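Local structure of protein CLPV1 (Pseudomonas aeruginosa, 4UQW) at residues F29-H42 against L77-S91. The protein is a Clp-family ATPase of the type VI secretion system that probably disassembles the contracted TssB-TssC sheath, and is represented here by its N-terminal domain. Numbering follows the deposited sequence.
Sequences FCKLRGNPYVELVH and LDRLPRGSTSITDLS
Tyr37-Val38 and Asp89-Leu90 pair as two short parallel strands, with Val38 N bonded to Asp89 O (2.8 Å) and Ser91 N to Val38 O (2.8 Å). Before them, Gly34, whose positive phi ends helix 17-33 in a Schellman motif, takes Ser84 N on a lone pair of its carbonyl oxygen. Asn35 ND2 reaches Pro81 O at 2.8 Å from above the carbonyl plane, while His42 NE2 gives Asn35 OD1 a nearly linear N-H...O bond (171°), tilted from the carbonyl plane. His42 ND1 accepts the backbone N of Glu39, the N-cap residue of helix 40-49, which fixes the imidazole's rotation. Against that ring lie Leu77 CD2, 3.5 Å from His42 CD2, and Leu80 CD1; Leu77 sits as a knob among Phe29, Arg33, Val41 and His42. Arg33, bent at chi2 (-91°) and chi3, makes a salt bridge through NH2 to Asp78 OD1, which lies near the guanidinium plane; Arg82 joins the network by a long salt bridge to Asp78. Lys31 NZ bonds Thr88 OG1 at 3.0 Å. Val38 and Leu90 run side by side, and Leu90 also touches Arg8 and Phe12, with which it lines the benzamidine pocket. A two-stranded parallel pairing thus ties two interhelix connections together in this mainly helical Clp N-domain.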
ATOM      1  N   PHE A  29      -0.450  -8.329  12.447  1.00 21.79           N
ATOM      2  CA  PHE A  29       0.221  -9.469  11.779  1.00 20.55           C
ATOM      3  C   PHE A  29       1.723  -9.407  11.941  1.00 21.38           C
ATOM      4  O   PHE A  29       2.373 -10.424  12.236  1.00 22.33           O
ATOM      5  CB  PHE A  29      -0.164  -9.457  10.289  1.00 23.54           C
ATOM      6  CG  PHE A  29       0.409 -10.587   9.471  1.00 28.17           C
ATOM      7  CD1 PHE A  29       1.663 -10.483   8.906  1.00 44.85           C
ATOM      8  CD2 PHE A  29      -0.338 -11.719   9.225  1.00 31.34           C
ATOM      9  CE1 PHE A  29       2.185 -11.507   8.130  1.00 49.58           C
ATOM     10  CE2 PHE A  29       0.163 -12.742   8.435  1.00 35.56           C
ATOM     11  CZ  PHE A  29       1.428 -12.632   7.894  1.00 38.23           C
ATOM     12  N   CYS A  30       2.288  -8.224  11.691  1.00 18.95           N
ATOM     13  CA  CYS A  30       3.721  -7.997  11.840  1.00 19.85           C
ATOM     14  C   CYS A  30       4.200  -8.410  13.233  1.00 23.00           C
ATOM     15  O   CYS A  30       5.227  -9.081  13.397  1.00 22.33           O
ATOM     16  CB  CYS A  30       3.974  -6.501  11.567  1.00 16.20           C
ATOM     17  SG  CYS A  30       5.731  -6.099  11.752  1.00 18.51           S
ATOM     18  N   LYS A  31       3.443  -8.001  14.236  1.00 21.00           N
ATOM     19  CA  LYS A  31       3.799  -8.315  15.625  1.00 22.16           C
ATOM     20  C   LYS A  31       3.685  -9.794  15.921  1.00 26.09           C
ATOM     21  O   LYS A  31       4.557 -10.344  16.636  1.00 26.09           O
ATOM     22  CB  LYS A  31       2.926  -7.547  16.591  1.00 24.70           C
ATOM     23  CG  LYS A  31       3.297  -6.082  16.661  1.00 29.35           C
ATOM     24  CD  LYS A  31       2.549  -5.361  17.763  1.00 34.72           C
ATOM     25  CE  LYS A  31       3.184  -5.643  19.178  1.00 33.96           C
ATOM     26  NZ  LYS A  31       4.585  -5.086  19.294  1.00 43.70           N
ATOM     27  N   LEU A  32       2.653 -10.462  15.394  1.00 25.79           N
ATOM     28  CA  LEU A  32       2.514 -11.909  15.609  1.00 26.75           C
ATOM     29  C   LEU A  32       3.712 -12.659  15.028  1.00 28.53           C
ATOM     30  O   LEU A  32       4.171 -13.665  15.597  1.00 32.33           O
ATOM     31  CB  LEU A  32       1.218 -12.431  15.005  1.00 32.42           C
ATOM     32  CG  LEU A  32       0.001 -12.002  15.817  1.00 47.97           C
ATOM     33  CD1 LEU A  32      -1.263 -12.465  15.132  1.00 55.51           C
ATOM     34  CD2 LEU A  32       0.076 -12.533  17.247  1.00 55.00           C
ATOM     35  N   ARG A  33       4.231 -12.173  13.916  1.00 26.25           N
ATOM     36  CA  ARG A  33       5.377 -12.826  13.263  1.00 24.04           C
ATOM     37  C   ARG A  33       6.721 -12.468  13.852  1.00 31.49           C
ATOM     38  O   ARG A  33       7.739 -13.098  13.519  1.00 32.75           O
ATOM     39  CB  ARG A  33       5.432 -12.459  11.774  1.00 28.09           C
ATOM     40  CG  ARG A  33       4.160 -12.740  11.023  1.00 39.05           C
ATOM     41  CD  ARG A  33       4.146 -14.117  10.433  1.00 60.42           C
ATOM     42  NE  ARG A  33       4.811 -14.083   9.143  1.00 72.99           N
ATOM     43  CZ  ARG A  33       4.792 -15.072   8.264  1.00 72.19           C
ATOM     44  NH1 ARG A  33       4.130 -16.193   8.532  1.00 75.24           N
ATOM     45  NH2 ARG A  33       5.438 -14.928   7.119  1.00 68.88           N
ATOM     46  N   GLY A  34       6.745 -11.428  14.667  1.00 23.94           N
ATOM     47  CA  GLY A  34       7.984 -10.915  15.227  1.00 26.66           C
ATOM     48  C   GLY A  34       8.853 -10.177  14.225  1.00 20.70           C
ATOM     49  O   GLY A  34      10.061 -10.043  14.377  1.00 23.54           O
ATOM     50  N   ASN A  35       8.207  -9.591  13.202  1.00 18.27           N
ATOM     51  CA  ASN A  35       8.967  -8.795  12.226  1.00 15.06           C
ATOM     52  C   ASN A  35       9.223  -7.387  12.802  1.00 17.49           C
ATOM     53  O   ASN A  35       8.374  -6.861  13.559  1.00 19.32           O
ATOM     54  CB  ASN A  35       8.212  -8.651  10.867  1.00 17.29           C
ATOM     55  CG  ASN A  35       7.856  -9.979  10.209  1.00 18.88           C
ATOM     56  OD1 ASN A  35       6.748 -10.139   9.687  1.00 19.35           O
ATOM     57  ND2 ASN A  35       8.802 -10.976  10.259  1.00 21.21           N
ATOM     58  N   PRO A  36      10.363  -6.759  12.495  1.00 18.18           N
ATOM     59  CA  PRO A  36      10.688  -5.534  13.232  1.00 19.20           C
ATOM     60  C   PRO A  36       9.938  -4.300  12.752  1.00 19.07           C
ATOM     61  O   PRO A  36       9.739  -3.345  13.554  1.00 18.87           O
ATOM     62  CB  PRO A  36      12.201  -5.354  13.010  1.00 20.13           C
ATOM     63  CG  PRO A  36      12.467  -6.120  11.727  1.00 23.40           C
ATOM     64  CD  PRO A  36      11.524  -7.311  11.779  1.00 17.63           C
ATOM     65  N   TYR A  37       9.482  -4.315  11.485  1.00 16.09           N
ATOM     66  CA  TYR A  37       8.808  -3.130  10.896  1.00 13.81           C
ATOM     67  C   TYR A  37       7.599  -3.556  10.145  1.00 15.45           C
ATOM     68  O   TYR A  37       7.625  -4.554   9.410  1.00 16.87           O
ATOM     69  CB  TYR A  37       9.763  -2.319   9.916  1.00 15.24           C
ATOM     70  CG  TYR A  37      10.944  -1.775  10.693  1.00 16.83           C
ATOM     71  CD1 TYR A  37      10.801  -0.623  11.470  1.00 18.17           C
ATOM     72  CD2 TYR A  37      12.156  -2.474  10.734  1.00 19.15           C
ATOM     73  CE1 TYR A  37      11.845  -0.162  12.262  1.00 20.12           C
ATOM     74  CE2 TYR A  37      13.200  -2.039  11.522  1.00 19.51           C
ATOM     75  CZ  TYR A  37      13.040  -0.881  12.270  1.00 19.16           C
ATOM     76  OH  TYR A  37      14.075  -0.446  13.061  1.00 21.01           O
ATOM     77  N   VAL A  38       6.513  -2.783  10.306  1.00 14.30           N
ATOM     78  CA  VAL A  38       5.342  -2.923   9.460  1.00 14.50           C
ATOM     79  C   VAL A  38       5.682  -2.345   8.066  1.00 16.33           C
ATOM     80  O   VAL A  38       6.002  -1.170   7.934  1.00 15.53           O
ATOM     81  CB  VAL A  38       4.149  -2.193  10.041  1.00 13.53           C
ATOM     82  CG1 VAL A  38       2.912  -2.532   9.233  1.00 17.68           C
ATOM     83  CG2 VAL A  38       3.957  -2.635  11.504  1.00 16.60           C
ATOM     84  N   GLU A  39       5.714  -3.233   7.072  1.00 13.98           N
ATOM     85  CA  GLU A  39       6.205  -2.879   5.738  1.00 14.23           C
ATOM     86  C   GLU A  39       5.109  -2.827   4.730  1.00 13.59           C
ATOM     87  O   GLU A  39       3.968  -3.233   4.982  1.00 13.50           O
ATOM     88  CB  GLU A  39       7.210  -3.922   5.262  1.00 14.87           C
ATOM     89  CG  GLU A  39       8.512  -3.906   6.082  1.00 18.14           C
ATOM     90  CD  GLU A  39       9.567  -4.775   5.458  1.00 33.17           C
ATOM     91  OE1 GLU A  39       9.423  -5.172   4.270  1.00 29.63           O
ATOM     92  OE2 GLU A  39      10.542  -5.067   6.178  1.00 38.74           O
ATOM     93  N   LEU A  40       5.483  -2.305   3.553  1.00 13.80           N
ATOM     94  CA  LEU A  40       4.542  -2.342   2.461  1.00 15.46           C
ATOM     95  C   LEU A  40       4.008  -3.777   2.203  1.00 14.98           C
ATOM     96  O   LEU A  40       2.817  -3.959   1.900  1.00 14.35           O
ATOM     97  CB  LEU A  40       5.169  -1.814   1.186  1.00 16.26           C
ATOM     98  CG  LEU A  40       5.503  -0.332   1.122  1.00 15.53           C
ATOM     99  CD1 LEU A  40       6.278  -0.034  -0.204  1.00 19.02           C
ATOM    100  CD2 LEU A  40       4.259   0.507   1.185  1.00 18.78           C
ATOM    101  N   VAL A  41       4.883  -4.800   2.340  1.00 14.89           N
ATOM    102  CA  VAL A  41       4.389  -6.147   2.039  1.00 15.30           C
ATOM    103  C   VAL A  41       3.281  -6.567   3.059  1.00 15.25           C
ATOM    104  O   VAL A  41       2.280  -7.186   2.665  1.00 15.02           O
ATOM    105  CB  VAL A  41       5.549  -7.157   2.006  1.00 15.16           C
ATOM    106  CG1 VAL A  41       6.201  -7.325   3.389  1.00 17.18           C
ATOM    107  CG2 VAL A  41       5.031  -8.524   1.517  1.00 18.61           C
ATOM    108  N   HIS A  42       3.417  -6.179   4.344  1.00 15.78           N
ATOM    109  CA  HIS A  42       2.353  -6.498   5.306  1.00 13.82           C
ATOM    110  C   HIS A  42       1.057  -5.809   4.920  1.00 15.20           C
ATOM    111  O   HIS A  42      -0.029  -6.379   5.032  1.00 15.41           O
ATOM    112  CB  HIS A  42       2.719  -6.037   6.736  1.00 15.13           C
ATOM    113  CG  HIS A  42       3.891  -6.735   7.344  1.00 15.37           C
ATOM    114  ND1 HIS A  42       5.088  -6.083   7.501  1.00 15.48           N
ATOM    115  CD2 HIS A  42       4.047  -7.978   7.864  1.00 15.40           C
ATOM    116  CE1 HIS A  42       5.949  -6.887   8.114  1.00 16.49           C
ATOM    117  NE2 HIS A  42       5.342  -8.038   8.337  1.00 16.15           N
ATOM    118  N   LEU A  77       6.907 -12.174   2.747  1.00 21.09           N
ATOM    119  CA  LEU A  77       6.596 -12.126   4.193  1.00 21.30           C
ATOM    120  C   LEU A  77       7.426 -13.145   4.955  1.00 23.37           C
ATOM    121  O   LEU A  77       7.960 -12.844   6.037  1.00 26.56           O
ATOM    122  CB  LEU A  77       5.127 -12.435   4.438  1.00 23.70           C
ATOM    123  CG  LEU A  77       4.212 -11.288   4.124  1.00 23.63           C
ATOM    124  CD1 LEU A  77       2.784 -11.858   4.033  1.00 26.05           C
ATOM    125  CD2 LEU A  77       4.300 -10.198   5.176  1.00 20.06           C
ATOM    126  N   ASP A  78       7.511 -14.362   4.398  1.00 22.78           N
ATOM    127  CA  ASP A  78       8.178 -15.492   5.078  1.00 26.91           C
ATOM    128  C   ASP A  78       9.674 -15.249   5.187  1.00 29.68           C
ATOM    129  O   ASP A  78      10.345 -15.838   6.031  1.00 30.16           O
ATOM    130  CB  ASP A  78       7.912 -16.828   4.354  1.00 28.55           C
ATOM    131  CG  ASP A  78       6.509 -17.371   4.639  1.00 41.87           C
ATOM    132  OD1 ASP A  78       5.872 -16.890   5.595  1.00 46.82           O
ATOM    133  OD2 ASP A  78       6.014 -18.245   3.896  1.00 41.38           O
ATOM    134  N   ARG A  79      10.197 -14.379   4.340  1.00 25.98           N
ATOM    135  CA  ARG A  79      11.619 -14.097   4.344  1.00 28.89           C
ATOM    136  C   ARG A  79      12.037 -12.934   5.258  1.00 30.12           C
ATOM    137  O   ARG A  79      13.218 -12.767   5.546  1.00 34.97           O
ATOM    138  CB  ARG A  79      12.104 -13.830   2.903  1.00 35.60           C
ATOM    139  CG  ARG A  79      12.103 -15.094   2.002  1.00 38.31           C
ATOM    140  CD  ARG A  79      12.654 -14.769   0.602  1.00 49.77           C
ATOM    141  NE  ARG A  79      12.394 -15.819  -0.389  1.00 58.95           N
ATOM    142  CZ  ARG A  79      11.534 -15.702  -1.400  1.00 71.87           C
ATOM    143  NH1 ARG A  79      10.848 -14.573  -1.566  1.00 73.16           N
ATOM    144  NH2 ARG A  79      11.361 -16.709  -2.252  1.00 73.58           N
ATOM    145  N   LEU A  80      11.090 -12.129   5.739  1.00 25.13           N
ATOM    146  CA  LEU A  80      11.467 -11.061   6.651  1.00 27.00           C
ATOM    147  C   LEU A  80      12.138 -11.566   7.898  1.00 27.30           C
ATOM    148  O   LEU A  80      11.879 -12.672   8.351  1.00 28.52           O
ATOM    149  CB  LEU A  80      10.224 -10.264   7.072  1.00 22.01           C
ATOM    150  CG  LEU A  80       9.467  -9.575   5.931  1.00 22.36           C
ATOM    151  CD1 LEU A  80       8.185  -8.928   6.445  1.00 22.79           C
ATOM    152  CD2 LEU A  80      10.391  -8.523   5.369  1.00 27.94           C
ATOM    153  N   PRO A  81      12.993 -10.727   8.502  1.00 27.55           N
ATOM    154  CA  PRO A  81      13.601 -11.145   9.767  1.00 33.35           C
ATOM    155  C   PRO A  81      12.552 -11.340  10.861  1.00 26.82           C
ATOM    156  O   PRO A  81      11.534 -10.597  10.887  1.00 25.64           O
ATOM    157  CB  PRO A  81      14.573 -10.011  10.093  1.00 35.23           C
ATOM    158  CG  PRO A  81      14.282  -8.921   9.237  1.00 35.26           C
ATOM    159  CD  PRO A  81      13.395  -9.373   8.082  1.00 31.92           C
ATOM    160  N   ARG A  82      12.784 -12.309  11.745  1.00 30.19           N
ATOM    161  CA  ARG A  82      11.811 -12.665  12.771  1.00 35.98           C
ATOM    162  C   ARG A  82      12.415 -12.593  14.145  1.00 42.26           C
ATOM    163  O   ARG A  82      13.581 -12.260  14.298  1.00 44.93           O
ATOM    164  CB  ARG A  82      11.243 -14.067  12.560  1.00 38.70           C
ATOM    165  CG  ARG A  82      10.473 -14.299  11.271  1.00 37.63           C
ATOM    166  CD  ARG A  82      10.153 -15.806  11.063  1.00 65.78           C
ATOM    167  NE  ARG A  82       9.325 -16.057   9.872  1.00 70.88           N
ATOM    168  CZ  ARG A  82       8.746 -17.225   9.568  1.00 67.38           C
ATOM    169  NH1 ARG A  82       8.890 -18.279  10.371  1.00 55.90           N
ATOM    170  NH2 ARG A  82       8.024 -17.349   8.449  1.00 63.96           N
ATOM    171  N   GLY A  83      11.598 -12.917  15.141  1.00 42.84           N
ATOM    172  CA  GLY A  83      12.041 -12.920  16.523  1.00 48.46           C
ATOM    173  C   GLY A  83      12.549 -11.583  17.024  1.00 49.15           C
ATOM    174  O   GLY A  83      13.427 -11.510  17.885  1.00 57.12           O
ATOM    175  N   SER A  84      11.978 -10.514  16.499  1.00 41.39           N
ATOM    176  CA  SER A  84      12.359  -9.188  16.907  1.00 43.05           C
ATOM    177  C   SER A  84      11.899  -9.010  18.329  1.00 54.55           C
ATOM    178  O   SER A  84      10.741  -9.278  18.650  1.00 52.91           O
ATOM    179  CB  SER A  84      11.725  -8.136  15.978  1.00 40.66           C
ATOM    180  OG  SER A  84      12.041  -6.830  16.406  1.00 50.55           O
ATOM    181  N   THR A  85      12.823  -8.595  19.187  1.00 73.93           N
ATOM    182  CA  THR A  85      12.503  -8.317  20.578  1.00 87.01           C
ATOM    183  C   THR A  85      12.432  -6.805  20.767  1.00 80.55           C
ATOM    184  O   THR A  85      12.132  -6.314  21.853  1.00 85.15           O
ATOM    185  CB  THR A  85      13.545  -8.940  21.540  1.00 99.08           C
ATOM    186  OG1 THR A  85      13.096  -8.808  22.896  1.00105.65           O
ATOM    187  CG2 THR A  85      14.907  -8.272  21.375  1.00100.91           C
ATOM    188  N   SER A  86      12.707  -6.068  19.696  1.00 65.59           N
ATOM    189  CA  SER A  86      12.640  -4.617  19.755  1.00 67.01           C
ATOM    190  C   SER A  86      11.183  -4.154  19.754  1.00 53.28           C
ATOM    191  O   SER A  86      10.249  -4.940  19.571  1.00 43.69           O
ATOM    192  CB  SER A  86      13.408  -3.977  18.581  1.00 73.27           C
ATOM    193  OG  SER A  86      13.291  -4.739  17.384  1.00 75.11           O
ATOM    194  N   ILE A  87      10.976  -2.870  19.970  1.00 44.00           N
ATOM    195  CA  ILE A  87       9.643  -2.344  19.843  1.00 42.71           C
ATOM    196  C   ILE A  87       9.382  -2.229  18.338  1.00 38.42           C
ATOM    197  O   ILE A  87      10.208  -1.702  17.576  1.00 46.51           O
ATOM    198  CB  ILE A  87       9.483  -0.982  20.541  1.00 51.52           C
ATOM    199  CG1 ILE A  87       8.058  -0.472  20.364  1.00 46.42           C
ATOM    200  CG2 ILE A  87      10.504   0.031  20.026  1.00 62.96           C
ATOM    201  CD1 ILE A  87       7.728   0.699  21.281  1.00 60.73           C
ATOM    202  N   THR A  88       8.239  -2.740  17.917  1.00 27.25           N
ATOM    203  CA  THR A  88       7.843  -2.701  16.525  1.00 23.32           C
ATOM    204  C   THR A  88       7.682  -1.238  16.093  1.00 20.54           C
ATOM    205  O   THR A  88       7.260  -0.383  16.873  1.00 23.17           O
ATOM    206  CB  THR A  88       6.521  -3.428  16.336  1.00 23.70           C
ATOM    207  OG1 THR A  88       6.550  -4.630  17.120  1.00 27.57           O
ATOM    208  CG2 THR A  88       6.262  -3.760  14.868  1.00 22.37           C
ATOM    209  N   ASP A  89       7.928  -0.965  14.802  1.00 18.98           N
ATOM    210  CA  ASP A  89       7.665   0.376  14.254  1.00 17.04           C
ATOM    211  C   ASP A  89       7.185   0.249  12.812  1.00 14.78           C
ATOM    212  O   ASP A  89       7.161  -0.811  12.247  1.00 16.62           O
ATOM    213  CB  ASP A  89       8.926   1.289  14.317  1.00 19.97           C
ATOM    214  CG  ASP A  89       8.598   2.761  14.505  1.00 23.17           C
ATOM    215  OD1 ASP A  89       7.481   3.176  14.200  1.00 20.78           O
ATOM    216  OD2 ASP A  89       9.435   3.520  15.039  1.00 30.11           O
ATOM    217  N   LEU A  90       6.787   1.403  12.252  1.00 16.98           N
ATOM    218  CA  LEU A  90       6.414   1.425  10.821  1.00 16.33           C
ATOM    219  C   LEU A  90       7.616   1.636   9.953  1.00 16.27           C
ATOM    220  O   LEU A  90       8.478   2.400  10.310  1.00 18.64           O
ATOM    221  CB  LEU A  90       5.463   2.572  10.529  1.00 17.26           C
ATOM    222  CG  LEU A  90       4.224   2.584  11.408  1.00 15.95           C
ATOM    223  CD1 LEU A  90       3.404   3.919  11.085  1.00 18.95           C
ATOM    224  CD2 LEU A  90       3.335   1.356  11.260  1.00 19.98           C
ATOM    225  N   SER A  91       7.717   0.914   8.830  1.00 15.13           N
ATOM    226  CA  SER A  91       8.714   1.219   7.815  1.00 17.39           C
ATOM    227  C   SER A  91       8.618   2.669   7.283  1.00 16.14           C
ATOM    228  O   SER A  91       7.510   3.161   7.027  1.00 16.17           O
ATOM    229  CB  SER A  91       8.498   0.282   6.631  1.00 17.69           C
ATOM    230  OG  SER A  91       9.378   0.582   5.534  1.00 18.74           O
TER
HETATM  231  O   HOH W   1       5.924 -12.185   8.069  1.00 26.11           O
HETATM  232  O   HOH W   2       8.970 -13.563   8.524  1.00 28.27           O
HETATM  233  O   HOH W   3       7.457  -6.948  16.070  1.00 28.46           O
HETATM  234  O   HOH W   4      11.629  -2.222  15.345  1.00 27.49           O
HETATM  235  O   HOH W   5       8.099  -1.254   3.550  1.00 20.01           O